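Local coordinates for serine-rich Repeat Adhesion Glycoprotein (Srr1) (Streptococcus agalactiae, PDB 4MBO) that binds fibrinogen as a serine-rich repeat surface glycoprotein, an activity that probably helps the streptococcus attach to its host, at residues T34-S39 / R155-S160; L209-G214 / I271-N276; L9-S14 / E56-T61; I22-N27 / F141-N146. One frame throughout, in Å; residues are numbered along the deposited sequence. Where two conformers were deposited one is given.

Contact 1 (T34-S39 / R155-S160); sequences TVKLDS and RVQYNS
The Tyr158 ring takes Asp38 OD2 at its edge, in plane, while Leu37 CD1 approaches it obliquely, 3.7 Å from CZ. At the far end of the pairing, Thr34 OG1 sits at the edge of the Arg155 guanidinium, near its plane, but 3.7 Å from NH2 it makes van der Waals contact and no bond. The same Asp38 OD2 accepts the backbone N of Asn159 at 2.8 Å through its anti lone pair. OD1 turns to Arg176 and Tyr314, and Tyr158 OH gives its hydrogen to Ile131 O; a carboxylate suits this junction because each oxygen serves a different neighbour. Between these ends the short strand 34-36 runs parallel to the end of strand 148-157: Val35 N reaches Arg155 O at 2.8 Å, and Gln157 N reaches Val35 O at 2.9 Å. Gln157 O then receives Leu37 N, and a water that also accepts Asp38 N. Leu37 has CG anti to the carbonyl carbon (chi1 -70°), and its CD1 rests 3.6 Å from Val156 CG1, on the side where Val35 and Val156 pack on Pro126. Strand 34-36 follows 20-25 and passes to the other sheet, which resembles the A' half of a split first strand pairing with strand G in variable-type immunoglobulin folds.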
loop_
_atom_site.group_PDB
_atom_site.type_symbol
_atom_site.label_atom_id
_atom_site.label_comp_id
_atom_site.label_asym_id
_atom_site.label_seq_id
_atom_site.Cartn_x
_atom_site.Cartn_y
_atom_site.Cartn_z
ATOM N N THR A 34 11.009 -7.454 -11.272
ATOM C CA THR A 34 9.589 -7.272 -10.934
ATOM C C THR A 34 9.421 -7.112 -9.418
ATOM O O THR A 34 9.952 -7.923 -8.644
ATOM C CB THR A 34 8.740 -8.498 -11.344
ATOM O OG1 THR A 34 8.856 -8.744 -12.755
ATOM C CG2 THR A 34 7.289 -8.276 -11.032
ATOM N N VAL A 35 8.729 -6.053 -8.977
ATOM C CA VAL A 35 8.391 -5.902 -7.555
ATOM C C VAL A 35 6.963 -6.403 -7.364
ATOM O O VAL A 35 6.015 -5.845 -7.929
ATOM C CB VAL A 35 8.474 -4.432 -7.071
ATOM C CG1 VAL A 35 8.144 -4.324 -5.587
ATOM C CG2 VAL A 35 9.848 -3.861 -7.287
ATOM N N LYS A 36 6.818 -7.453 -6.568
ATOM C CA LYS A 36 5.507 -8.068 -6.284
ATOM C C LYS A 36 4.916 -7.423 -5.043
ATOM O O LYS A 36 5.183 -7.841 -3.917
ATOM C CB LYS A 36 5.670 -9.576 -6.104
ATOM C CG LYS A 36 6.284 -10.256 -7.318
ATOM C CD LYS A 36 6.489 -11.755 -7.109
ATOM C CE LYS A 36 7.300 -12.399 -8.230
ATOM N NZ LYS A 36 7.821 -13.746 -7.842
ATOM N N LEU A 37 4.053 -6.436 -5.265
ATOM C CA LEU A 37 3.485 -5.667 -4.152
ATOM C C LEU A 37 2.411 -6.407 -3.379
ATOM O O LEU A 37 1.956 -5.917 -2.353
ATOM C CB LEU A 37 2.986 -4.302 -4.618
ATOM C CG LEU A 37 4.082 -3.321 -5.001
ATOM C CD1 LEU A 37 3.486 -2.015 -5.501
ATOM C CD2 LEU A 37 5.048 -3.013 -3.838
ATOM N N ASP A 38 1.992 -7.571 -3.864
ATOM C CA ASP A 38 1.053 -8.412 -3.127
ATOM C C ASP A 38 1.753 -9.663 -2.550
ATOM O O ASP A 38 1.112 -10.590 -2.061
ATOM C CB ASP A 38 -0.152 -8.763 -3.993
ATOM C CG ASP A 38 -1.086 -7.589 -4.160
ATOM O OD1 ASP A 38 -1.241 -6.835 -3.165
ATOM O OD2 ASP A 38 -1.708 -7.448 -5.220
ATOM N N SER A 39 3.094 -9.632 -2.603
ATOM C CA SER A 39 3.955 -10.642 -1.988
ATOM C C SER A 39 4.969 -9.958 -1.044
ATOM O O SER A 39 6.075 -10.451 -0.845
ATOM C CB SER A 39 4.667 -11.490 -3.053
ATOM O OG SER A 39 3.720 -12.204 -3.820
ATOM N N ARG A 155 9.414 -3.872 -13.209
ATOM C CA ARG A 155 7.979 -3.916 -13.398
ATOM C C ARG A 155 7.351 -3.942 -11.995
ATOM O O ARG A 155 7.995 -4.328 -11.014
ATOM C CB ARG A 155 7.565 -5.202 -14.133
ATOM C CG ARG A 155 8.138 -5.315 -15.501
ATOM C CD ARG A 155 7.695 -6.625 -16.169
ATOM N NE ARG A 155 8.578 -6.848 -17.290
ATOM C CZ ARG A 155 9.809 -7.344 -17.161
ATOM N NH1 ARG A 155 10.569 -7.496 -18.233
ATOM N NH2 ARG A 155 10.287 -7.671 -15.955
ATOM N N VAL A 156 6.090 -3.569 -11.917
ATOM C CA VAL A 156 5.342 -3.603 -10.661
ATOM C C VAL A 156 4.158 -4.529 -10.885
ATOM O O VAL A 156 3.411 -4.350 -11.819
ATOM C CB VAL A 156 4.908 -2.203 -10.242
ATOM C CG1 VAL A 156 4.026 -2.270 -9.008
ATOM C CG2 VAL A 156 6.151 -1.353 -9.992
ATOM N N GLN A 157 4.010 -5.509 -10.015
ATOM C CA GLN A 157 2.948 -6.479 -10.175
ATOM C C GLN A 157 2.056 -6.565 -8.964
ATOM O O GLN A 157 2.520 -6.548 -7.838
ATOM C CB GLN A 157 3.588 -7.853 -10.423
ATOM C CG GLN A 157 2.639 -9.027 -10.377
ATOM C CD GLN A 157 3.362 -10.328 -10.649
ATOM O OE1 GLN A 157 3.836 -10.557 -11.747
ATOM N NE2 GLN A 157 3.447 -11.176 -9.643
ATOM N N TYR A 158 0.761 -6.655 -9.233
ATOM C CA TYR A 158 -0.246 -6.877 -8.222
ATOM C C TYR A 158 -0.979 -8.168 -8.613
ATOM O O TYR A 158 -0.947 -8.610 -9.770
ATOM C CB TYR A 158 -1.262 -5.763 -8.215
ATOM C CG TYR A 158 -0.746 -4.410 -7.790
ATOM C CD1 TYR A 158 -0.730 -4.043 -6.456
ATOM C CD2 TYR A 158 -0.316 -3.469 -8.733
ATOM C CE1 TYR A 158 -0.265 -2.788 -6.042
ATOM C CE2 TYR A 158 0.144 -2.225 -8.340
ATOM C CZ TYR A 158 0.139 -1.876 -7.001
ATOM O OH TYR A 158 0.604 -0.655 -6.576
ATOM N N ASN A 159 -1.566 -8.836 -7.633
ATOM C CA ASN A 159 -2.313 -10.042 -7.941
ATOM C C ASN A 159 -3.568 -9.792 -8.751
ATOM O O ASN A 159 -4.174 -8.719 -8.660
ATOM C CB ASN A 159 -2.705 -10.755 -6.661
ATOM C CG ASN A 159 -1.563 -11.522 -6.053
ATOM O OD1 ASN A 159 -0.533 -11.777 -6.705
ATOM N ND2 ASN A 159 -1.729 -11.902 -4.812
ATOM N N SER A 160 -3.953 -10.793 -9.544
ATOM C CA SER A 160 -5.172 -10.714 -10.361
ATOM C C SER A 160 -6.393 -11.207 -9.586
ATOM O O SER A 160 -6.266 -11.946 -8.637
ATOM C CB SER A 160 -5.039 -11.555 -11.636
ATOM O OG SER A 160 -4.015 -11.028 -12.459
HETATM O O HOH W 1 2.370 -9.346 -6.255
#

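Contact 2 (L209-G214 / I271-N276); sequences LYTIIG and IDWKTN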
loop_
_atom_site.group_PDB
_atom_site.type_symbol
_atom_site.label_atom_id
_atom_site.label_comp_id
_atom_site.label_asym_id
_atom_site.label_seq_id
_atom_site.Cartn_x
_atom_site.Cartn_y
_atom_site.Cartn_z
ATOM N N LEU A 209 -26.699 -12.924 -5.326
ATOM C CA LEU A 209 -25.267 -12.731 -5.134
ATOM C C LEU A 209 -25.065 -12.060 -3.747
ATOM O O LEU A 209 -25.790 -11.133 -3.383
ATOM C CB LEU A 209 -24.716 -11.833 -6.217
ATOM C CG LEU A 209 -24.713 -12.421 -7.630
ATOM C CD1 LEU A 209 -24.692 -11.271 -8.657
ATOM C CD2 LEU A 209 -23.542 -13.370 -7.812
ATOM N N TYR A 210 -24.103 -12.577 -3.002
ATOM C CA TYR A 210 -23.698 -12.060 -1.694
ATOM C C TYR A 210 -22.187 -11.857 -1.663
ATOM O O TYR A 210 -21.435 -12.458 -2.433
ATOM C CB TYR A 210 -24.046 -13.014 -0.539
ATOM C CG TYR A 210 -25.480 -13.255 -0.253
ATOM C CD1 TYR A 210 -26.207 -14.172 -1.015
ATOM C CD2 TYR A 210 -26.133 -12.641 0.820
ATOM C CE1 TYR A 210 -27.535 -14.427 -0.750
ATOM C CE2 TYR A 210 -27.479 -12.882 1.071
ATOM C CZ TYR A 210 -28.166 -13.787 0.290
ATOM O OH TYR A 210 -29.495 -14.089 0.503
ATOM N N THR A 211 -21.761 -10.959 -0.783
ATOM C CA THR A 211 -20.342 -10.820 -0.431
ATOM C C THR A 211 -20.180 -11.102 1.056
ATOM O O THR A 211 -20.851 -10.503 1.881
ATOM C CB THR A 211 -19.752 -9.474 -0.810
ATOM O OG1 THR A 211 -19.544 -9.454 -2.215
ATOM C CG2 THR A 211 -18.431 -9.219 -0.089
ATOM N N ILE A 212 -19.346 -12.105 1.367
ATOM C CA ILE A 212 -19.018 -12.452 2.715
ATOM C C ILE A 212 -17.549 -12.035 2.934
ATOM O O ILE A 212 -16.663 -12.299 2.099
ATOM C CB ILE A 212 -19.086 -13.962 2.983
ATOM C CG1 ILE A 212 -20.388 -14.607 2.459
ATOM C CG2 ILE A 212 -18.851 -14.221 4.467
ATOM C CD1 ILE A 212 -21.630 -13.911 2.854
ATOM N N ILE A 213 -17.314 -11.375 4.060
ATOM C CA ILE A 213 -15.968 -10.975 4.485
ATOM C C ILE A 213 -15.758 -11.661 5.825
ATOM O O ILE A 213 -16.576 -11.523 6.752
ATOM C CB ILE A 213 -15.855 -9.461 4.603
ATOM C CG1 ILE A 213 -15.964 -8.853 3.180
ATOM C CG2 ILE A 213 -14.540 -9.066 5.275
ATOM C CD1 ILE A 213 -16.306 -7.395 3.149
ATOM N N GLY A 214 -14.679 -12.423 5.944
ATOM C CA GLY A 214 -14.425 -13.149 7.184
ATOM C C GLY A 214 -12.959 -13.486 7.298
ATOM O O GLY A 214 -12.143 -12.868 6.614
ATOM N N ILE A 271 -23.068 -9.246 3.089
ATOM C CA ILE A 271 -23.752 -8.245 2.279
ATOM C C ILE A 271 -24.566 -8.923 1.200
ATOM O O ILE A 271 -24.007 -9.604 0.350
ATOM C CB ILE A 271 -22.748 -7.306 1.576
ATOM C CG1 ILE A 271 -21.908 -6.588 2.627
ATOM C CG2 ILE A 271 -23.490 -6.285 0.735
ATOM C CD1 ILE A 271 -20.606 -5.997 2.081
ATOM N N ASP A 272 -25.888 -8.712 1.222
ATOM C CA ASP A 272 -26.810 -9.216 0.188
ATOM C C ASP A 272 -26.867 -8.147 -0.916
ATOM O O ASP A 272 -27.244 -7.000 -0.647
ATOM C CB ASP A 272 -28.194 -9.357 0.820
ATOM C CG ASP A 272 -29.256 -9.913 -0.105
ATOM O OD1 ASP A 272 -29.052 -10.096 -1.329
ATOM O OD2 ASP A 272 -30.390 -10.134 0.449
ATOM N N TRP A 273 -26.459 -8.506 -2.129
ATOM C CA TRP A 273 -26.506 -7.560 -3.253
ATOM C C TRP A 273 -27.913 -7.369 -3.825
ATOM O O TRP A 273 -28.108 -6.558 -4.728
ATOM C CB TRP A 273 -25.486 -7.903 -4.315
ATOM C CG TRP A 273 -24.082 -7.812 -3.803
ATOM C CD1 TRP A 273 -23.207 -8.847 -3.665
ATOM C CD2 TRP A 273 -23.377 -6.626 -3.385
ATOM N NE1 TRP A 273 -22.001 -8.384 -3.199
ATOM C CE2 TRP A 273 -22.104 -7.032 -2.959
ATOM C CE3 TRP A 273 -23.723 -5.276 -3.269
ATOM C CZ2 TRP A 273 -21.152 -6.132 -2.467
ATOM C CZ3 TRP A 273 -22.770 -4.378 -2.756
ATOM C CH2 TRP A 273 -21.510 -4.816 -2.380
ATOM N N LYS A 274 -28.856 -8.139 -3.311
ATOM C CA LYS A 274 -30.296 -7.951 -3.631
ATOM C C LYS A 274 -30.650 -8.224 -5.078
ATOM O O LYS A 274 -31.678 -7.710 -5.592
ATOM C CB LYS A 274 -30.766 -6.555 -3.267
ATOM C CG LYS A 274 -30.451 -6.105 -1.863
ATOM C CD LYS A 274 -31.079 -4.749 -1.620
ATOM C CE LYS A 274 -30.544 -4.071 -0.381
ATOM N NZ LYS A 274 -30.680 -4.851 0.881
ATOM N N THR A 275 -29.841 -9.054 -5.718
ATOM C CA THR A 275 -30.035 -9.454 -7.113
ATOM C C THR A 275 -29.228 -10.668 -7.416
ATOM O O THR A 275 -28.274 -10.972 -6.697
ATOM C CB THR A 275 -29.623 -8.328 -8.105
ATOM O OG1 THR A 275 -29.895 -8.750 -9.463
ATOM C CG2 THR A 275 -28.153 -7.971 -7.942
ATOM N N ASN A 276 -29.646 -11.427 -8.441
ATOM C CA ASN A 276 -28.841 -12.528 -8.910
ATOM C C ASN A 276 -27.958 -12.138 -10.132
ATOM O O ASN A 276 -27.242 -12.972 -10.669
ATOM C CB ASN A 276 -29.730 -13.720 -9.279
ATOM C CG ASN A 276 -30.545 -13.450 -10.515
ATOM O OD1 ASN A 276 -31.111 -12.374 -10.661
ATOM N ND2 ASN A 276 -30.557 -14.396 -11.440
HETATM O O HOH W 2 -31.678 -12.310 0.932
#
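Thr211 OG1 is gripped twice: it accepts the indole NE1 of Trp273 at 2.9 Å and donates to Thr300 O on the adjoining strand. The hydroxyl lies in the indole plane, at the ring edge, though the bond is somewhat bent (156° at the hydrogen). Trp273 suits this place because its large ring fills the interior while its one polar atom still finds a partner; Ile271 CG2 lies over one face, and Tyr284 and Tyr260 add a stack and an edge-to-face contact. The backbones pair antiparallel, Thr211 and Ile271 forming the hydrogen-bonded pair and Tyr210 and Asp272 the non-hydrogen-bonded one. Beyond it the 271-276 chain turns away from regular pairing, yet Leu209 keeps both its backbone groups engaged: its O takes Trp273 N at 3.0 Å and its N gives to Thr275 O at 2.9 Å. Asp272 starts that turn. Its CG is anti to the backbone N (chi1 -178°), which brings OD1 within 2.8 Å of Lys274 N in an Asx turn; Asn208 ND2 binds OD1 too. The carboxylate also lies across Tyr210, its plane 26° from that of the ring, with OD1 4.0 Å above one face, displaced toward the ring's rim. One water joins the far ends, 2.8 Å from Tyr210 OH and donating to Asp272 OD2 at 2.6 Å. With two N-H donors on one oxygen and a water donor on the other, Asp272 is probably ionised, OD1 holding the turn and OD2 the water.

Contact 3 (L9-S14 / E56-T61); sequences LGKDVS and EGDVFT
Asp12 and Ser14 meet Thr61 where an irregular N-terminal segment lies against the start of strand 59-64, part of the mixed sheet of the Ig-like domain, through an Asx turn and a single backbone bridge. In the turn, Asp12 OD1 accepts twice from Ser14: its backbone N at 2.8 Å, nearly along the C-O direction, and its hydroxyl OG at 2.7 Å through the syn lone pair. The other carboxylate oxygen, OD2, crosses to the strand and accepts Thr61 OG1 at 2.9 Å. Having spent its hydrogen on Asp12, Ser14 OG can act as an acceptor, and it takes Thr61 N at 2.9 Å. Thr61 therefore uses both its backbone N-H and its hydroxyl on the visiting loop. The Asp12 CG group stands anti to the backbone N (chi1 -178°), which lets one carboxylate serve its own chain and the strand together; a short acid and a short hydroxyl are well matched to so tight a circuit. Nearer the start of the strand the main chains satisfy each other, Val59 N giving to Lys11 O at 3.0 Å and Val59 O taking Val13 N at 2.7 Å. Lys11 NZ and Asp58 OD1 are 5.7 Å apart, too far for a salt bridge; Asp58 OD2 accepts Asn55 N. Apolar residues close the inner side, where Val13 packs on Trp106 and Ile51. Its CG1, set between the backbone N and the carbonyl carbon (chi1 66°), is pressed to 3.0 Å from Val59 O.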
loop_
_atom_site.group_PDB
_atom_site.type_symbol
_atom_site.label_atom_id
_atom_site.label_comp_id
_atom_site.label_asym_id
_atom_site.label_seq_id
_atom_site.Cartn_x
_atom_site.Cartn_y
_atom_site.Cartn_z
ATOM N N LEU A 9 15.718 29.134 2.230
ATOM C CA LEU A 9 16.587 30.297 2.003
ATOM C C LEU A 9 18.048 29.938 2.272
ATOM O O LEU A 9 18.960 30.414 1.584
ATOM C CB LEU A 9 16.160 31.478 2.882
ATOM C CG LEU A 9 16.816 32.836 2.593
ATOM C CD1 LEU A 9 16.626 33.256 1.138
ATOM C CD2 LEU A 9 16.255 33.896 3.523
ATOM N N GLY A 10 18.261 29.102 3.284
ATOM C CA GLY A 10 19.595 28.650 3.638
ATOM C C GLY A 10 19.519 27.476 4.593
ATOM O O GLY A 10 18.429 27.020 4.928
ATOM N N LYS A 11 20.685 26.972 5.001
ATOM C CA LYS A 11 20.788 25.868 5.969
ATOM C C LYS A 11 20.687 24.426 5.437
ATOM O O LYS A 11 20.807 23.505 6.262
ATOM C CB LYS A 11 19.797 26.061 7.114
ATOM C CG LYS A 11 20.082 27.277 7.963
ATOM C CD LYS A 11 18.791 27.880 8.478
ATOM C CE LYS A 11 19.041 28.730 9.713
ATOM N NZ LYS A 11 20.136 29.731 9.605
ATOM N N ASP A 12 20.420 24.232 4.123
ATOM C CA ASP A 12 20.467 22.882 3.513
ATOM C C ASP A 12 21.936 22.635 3.130
ATOM O O ASP A 12 22.475 23.279 2.211
ATOM C CB ASP A 12 19.532 22.677 2.293
ATOM C CG ASP A 12 19.606 21.217 1.728
ATOM O OD1 ASP A 12 20.725 20.715 1.586
ATOM O OD2 ASP A 12 18.574 20.549 1.451
ATOM N N VAL A 13 22.553 21.695 3.842
ATOM C CA VAL A 13 23.974 21.342 3.694
ATOM C C VAL A 13 24.277 20.182 2.712
ATOM O O VAL A 13 25.420 19.705 2.659
ATOM C CB VAL A 13 24.603 21.028 5.094
ATOM C CG1 VAL A 13 24.008 19.767 5.763
ATOM C CG2 VAL A 13 26.109 20.907 4.987
ATOM N N SER A 14 23.291 19.771 1.898
ATOM C CA SER A 14 23.481 18.658 0.960
ATOM C C SER A 14 24.642 18.888 0.006
ATOM O O SER A 14 25.270 17.914 -0.465
ATOM C CB SER A 14 22.234 18.440 0.092
ATOM O OG SER A 14 21.059 18.141 0.836
ATOM N N GLU A 56 23.291 22.551 14.568
ATOM C CA GLU A 56 22.021 22.078 15.017
ATOM C C GLU A 56 20.967 22.708 14.132
ATOM O O GLU A 56 20.948 23.932 13.937
ATOM C CB GLU A 56 21.718 22.458 16.502
ATOM C CG GLU A 56 20.309 22.014 16.932
ATOM C CD GLU A 56 19.937 22.318 18.402
ATOM O OE1 GLU A 56 20.743 22.938 19.109
ATOM O OE2 GLU A 56 18.797 21.963 18.826
ATOM N N GLY A 57 20.104 21.876 13.596
ATOM C CA GLY A 57 18.995 22.360 12.783
ATOM C C GLY A 57 19.285 22.428 11.309
ATOM O O GLY A 57 18.362 22.683 10.522
ATOM N N ASP A 58 20.551 22.297 10.910
ATOM C CA ASP A 58 20.874 22.229 9.478
ATOM C C ASP A 58 20.257 20.957 8.948
ATOM O O ASP A 58 19.999 20.006 9.710
ATOM C CB ASP A 58 22.370 22.159 9.191
ATOM C CG ASP A 58 23.077 23.415 9.469
ATOM O OD1 ASP A 58 22.428 24.487 9.631
ATOM O OD2 ASP A 58 24.332 23.306 9.523
ATOM N N VAL A 59 20.042 20.923 7.641
ATOM C CA VAL A 59 19.390 19.782 7.025
ATOM C C VAL A 59 20.144 19.264 5.818
ATOM O O VAL A 59 21.013 19.953 5.276
ATOM C CB VAL A 59 17.950 20.123 6.565
ATOM C CG1 VAL A 59 17.080 20.563 7.744
ATOM C CG2 VAL A 59 17.945 21.192 5.491
ATOM N N PHE A 60 19.832 18.035 5.421
ATOM C CA PHE A 60 20.257 17.516 4.115
ATOM C C PHE A 60 19.076 16.735 3.592
ATOM O O PHE A 60 18.203 16.319 4.365
ATOM C CB PHE A 60 21.578 16.729 4.117
ATOM C CG PHE A 60 21.514 15.395 4.778
ATOM C CD1 PHE A 60 21.180 14.253 4.043
ATOM C CD2 PHE A 60 21.778 15.264 6.125
ATOM C CE1 PHE A 60 21.138 13.014 4.648
ATOM C CE2 PHE A 60 21.720 14.021 6.735
ATOM C CZ PHE A 60 21.386 12.894 5.992
ATOM N N THR A 61 19.013 16.572 2.264
ATOM C CA THR A 61 17.843 16.008 1.634
ATOM C C THR A 61 18.186 14.885 0.681
ATOM O O THR A 61 19.010 15.071 -0.225
ATOM C CB THR A 61 17.097 17.131 0.869
ATOM O OG1 THR A 61 16.879 18.254 1.758
ATOM C CG2 THR A 61 15.766 16.682 0.330
#

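Contact 4 (I22-N27 / F141-N146); sequences IALKDN and FTATLN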
loop_
_atom_site.group_PDB
_atom_site.type_symbol
_atom_site.label_atom_id
_atom_site.label_comp_id
_atom_site.label_asym_id
_atom_site.label_seq_id
_atom_site.Cartn_x
_atom_site.Cartn_y
_atom_site.Cartn_z
ATOM N N ILE A 22 25.236 6.588 -3.196
ATOM C CA ILE A 22 23.811 6.289 -3.097
ATOM C C ILE A 22 23.525 5.168 -4.083
ATOM O O ILE A 22 24.101 5.124 -5.174
ATOM C CB ILE A 22 22.932 7.552 -3.350
ATOM C CG1 ILE A 22 21.465 7.217 -3.056
ATOM C CG2 ILE A 22 23.105 8.095 -4.773
ATOM C CD1 ILE A 22 20.593 8.440 -2.920
ATOM N N ALA A 23 22.632 4.259 -3.703
ATOM C CA ALA A 23 22.293 3.132 -4.531
ATOM C C ALA A 23 20.908 2.614 -4.237
ATOM O O ALA A 23 20.377 2.781 -3.118
ATOM C CB ALA A 23 23.285 2.009 -4.338
ATOM N N LEU A 24 20.296 2.070 -5.305
ATOM C CA LEU A 24 19.006 1.369 -5.234
ATOM C C LEU A 24 19.282 -0.079 -5.628
ATOM O O LEU A 24 19.897 -0.362 -6.669
ATOM C CB LEU A 24 17.950 2.013 -6.147
ATOM C CG LEU A 24 17.410 3.336 -5.650
ATOM C CD1 LEU A 24 16.709 4.064 -6.779
ATOM C CD2 LEU A 24 16.481 3.172 -4.453
ATOM N N LYS A 25 18.839 -1.007 -4.779
ATOM C CA LYS A 25 19.093 -2.424 -4.997
ATOM C C LYS A 25 17.834 -3.284 -4.883
ATOM O O LYS A 25 16.898 -2.945 -4.143
ATOM C CB LYS A 25 20.173 -2.888 -4.015
ATOM C CG LYS A 25 21.533 -2.228 -4.271
ATOM C CD LYS A 25 22.524 -2.370 -3.117
ATOM C CE LYS A 25 23.697 -1.416 -3.341
ATOM N NZ LYS A 25 24.446 -1.024 -2.112
ATOM N N ASP A 26 17.837 -4.397 -5.616
ATOM C CA ASP A 26 16.686 -5.307 -5.676
ATOM C C ASP A 26 17.057 -6.773 -5.399
ATOM O O ASP A 26 16.375 -7.675 -5.838
ATOM C CB ASP A 26 15.985 -5.182 -7.039
ATOM C CG ASP A 26 16.757 -5.775 -8.222
ATOM O OD1 ASP A 26 17.910 -6.245 -8.085
ATOM O OD2 ASP A 26 16.182 -5.752 -9.354
ATOM N N ASN A 27 18.133 -6.961 -4.663
ATOM C CA ASN A 27 18.614 -8.300 -4.355
ATOM C C ASN A 27 17.585 -9.148 -3.606
ATOM O O ASN A 27 17.522 -10.373 -3.804
ATOM C CB ASN A 27 19.901 -8.186 -3.534
ATOM C CG ASN A 27 20.991 -7.428 -4.269
ATOM O OD1 ASN A 27 20.905 -7.212 -5.480
ATOM N ND2 ASN A 27 22.018 -7.018 -3.544
ATOM N N PHE A 141 12.953 4.057 -11.287
ATOM C CA PHE A 141 13.016 4.536 -9.893
ATOM C C PHE A 141 14.368 5.160 -9.661
ATOM O O PHE A 141 15.359 4.577 -10.006
ATOM C CB PHE A 141 12.767 3.412 -8.904
ATOM C CG PHE A 141 11.480 2.689 -9.146
ATOM C CD1 PHE A 141 10.279 3.218 -8.702
ATOM C CD2 PHE A 141 11.465 1.482 -9.830
ATOM C CE1 PHE A 141 9.100 2.594 -8.945
ATOM C CE2 PHE A 141 10.261 0.836 -10.073
ATOM C CZ PHE A 141 9.087 1.388 -9.615
ATOM N N THR A 142 14.388 6.355 -9.096
ATOM C CA THR A 142 15.645 7.070 -8.830
ATOM C C THR A 142 15.681 7.724 -7.449
ATOM O O THR A 142 14.669 7.992 -6.828
ATOM C CB THR A 142 15.963 8.156 -9.898
ATOM O OG1 THR A 142 14.995 9.239 -9.887
ATOM C CG2 THR A 142 16.019 7.533 -11.310
ATOM N N ALA A 143 16.896 8.004 -7.001
ATOM C CA ALA A 143 17.141 8.703 -5.763
ATOM C C ALA A 143 18.385 9.530 -5.955
ATOM O O ALA A 143 19.365 9.070 -6.529
ATOM C CB ALA A 143 17.314 7.742 -4.612
ATOM N N THR A 144 18.378 10.732 -5.387
ATOM C CA THR A 144 19.480 11.679 -5.501
ATOM C C THR A 144 19.924 12.210 -4.150
ATOM O O THR A 144 19.107 12.531 -3.307
ATOM C CB THR A 144 19.043 12.892 -6.350
ATOM O OG1 THR A 144 18.757 12.455 -7.691
ATOM C CG2 THR A 144 20.110 13.955 -6.431
ATOM N N LEU A 145 21.241 12.317 -3.958
ATOM C CA LEU A 145 21.788 12.952 -2.776
ATOM C C LEU A 145 22.906 13.859 -3.307
ATOM O O LEU A 145 23.925 13.392 -3.770
ATOM C CB LEU A 145 22.305 11.927 -1.743
ATOM C CG LEU A 145 22.960 12.554 -0.503
ATOM C CD1 LEU A 145 22.091 13.572 0.221
ATOM C CD2 LEU A 145 23.310 11.435 0.456
ATOM N N ASN A 146 22.656 15.167 -3.248
ATOM C CA ASN A 146 23.549 16.173 -3.811
ATOM C C ASN A 146 23.735 15.842 -5.300
ATOM O O ASN A 146 22.763 15.707 -6.045
ATOM C CB ASN A 146 24.870 16.247 -3.062
ATOM C CG ASN A 146 25.702 17.488 -3.444
ATOM O OD1 ASN A 146 25.153 18.543 -3.785
ATOM N ND2 ASN A 146 27.013 17.367 -3.360
#
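Strands 22-25 and 141-145 run nearly antiparallel, at 161°, but belong to different sheets; their axes come no closer than 7.4 Å, and the contact is made by side chains of 22-25 on the side chains and backbone of 141-145. Ile22 and Leu24 each send one terminal methyl across. Ile22 has CG1 anti to the backbone N (chi1 -173°), and the extended branch carries CD1 to 3.8 Å from Ala143 CB and 4.1 Å from Leu145 CB, lodging it over the backbone between them. Leu24 sets CD1 against the facing main chain, 3.5 Å from Phe141 O and 3.8 Å from Thr142 CA. Its methyl is also 4.3 Å from Ala143 CB. The small Ala143 suits this position because it lets both longer chains come down onto the strand, whereas Thr142 and Thr144 direct their CB atoms away from strand 22-25. Leu145 continues the apolar layer onto Phe60 and Val62 of the next strand, and Leu45 packs beside both Ile22 and Leu24 from strand 43-51. Contact of this kind, the edge strand of a four-stranded antiparallel sheet facing a strand of the larger mixed sheet, is the face-to-face packing of an immunoglobulin-like beta-sandwich, here near one margin.

How the contacts relate
Contacts 1, 3 and 4 all reach the mixed sheet of the first, Ig-like half, while contact 2 belongs to a separate sheet in the adhesin half, its centre about 28 Å from that of contact 1 and about 55 Å from that of contact 3. Contact 4 joins the other two: its Phe141 CZ lies 4.0 Å from Val156 CG2 of contact 1, and its Leu145 CD1 4.0 Å from Phe60 CD1 of contact 3. Contact 1 also leads toward the second half, through Asp38 to Arg176 and Tyr314. Calcium ions lie about 9 Å from the side chains of Leu37 and Thr142 and about 8 Å from that of Thr61, too far for direct coordination.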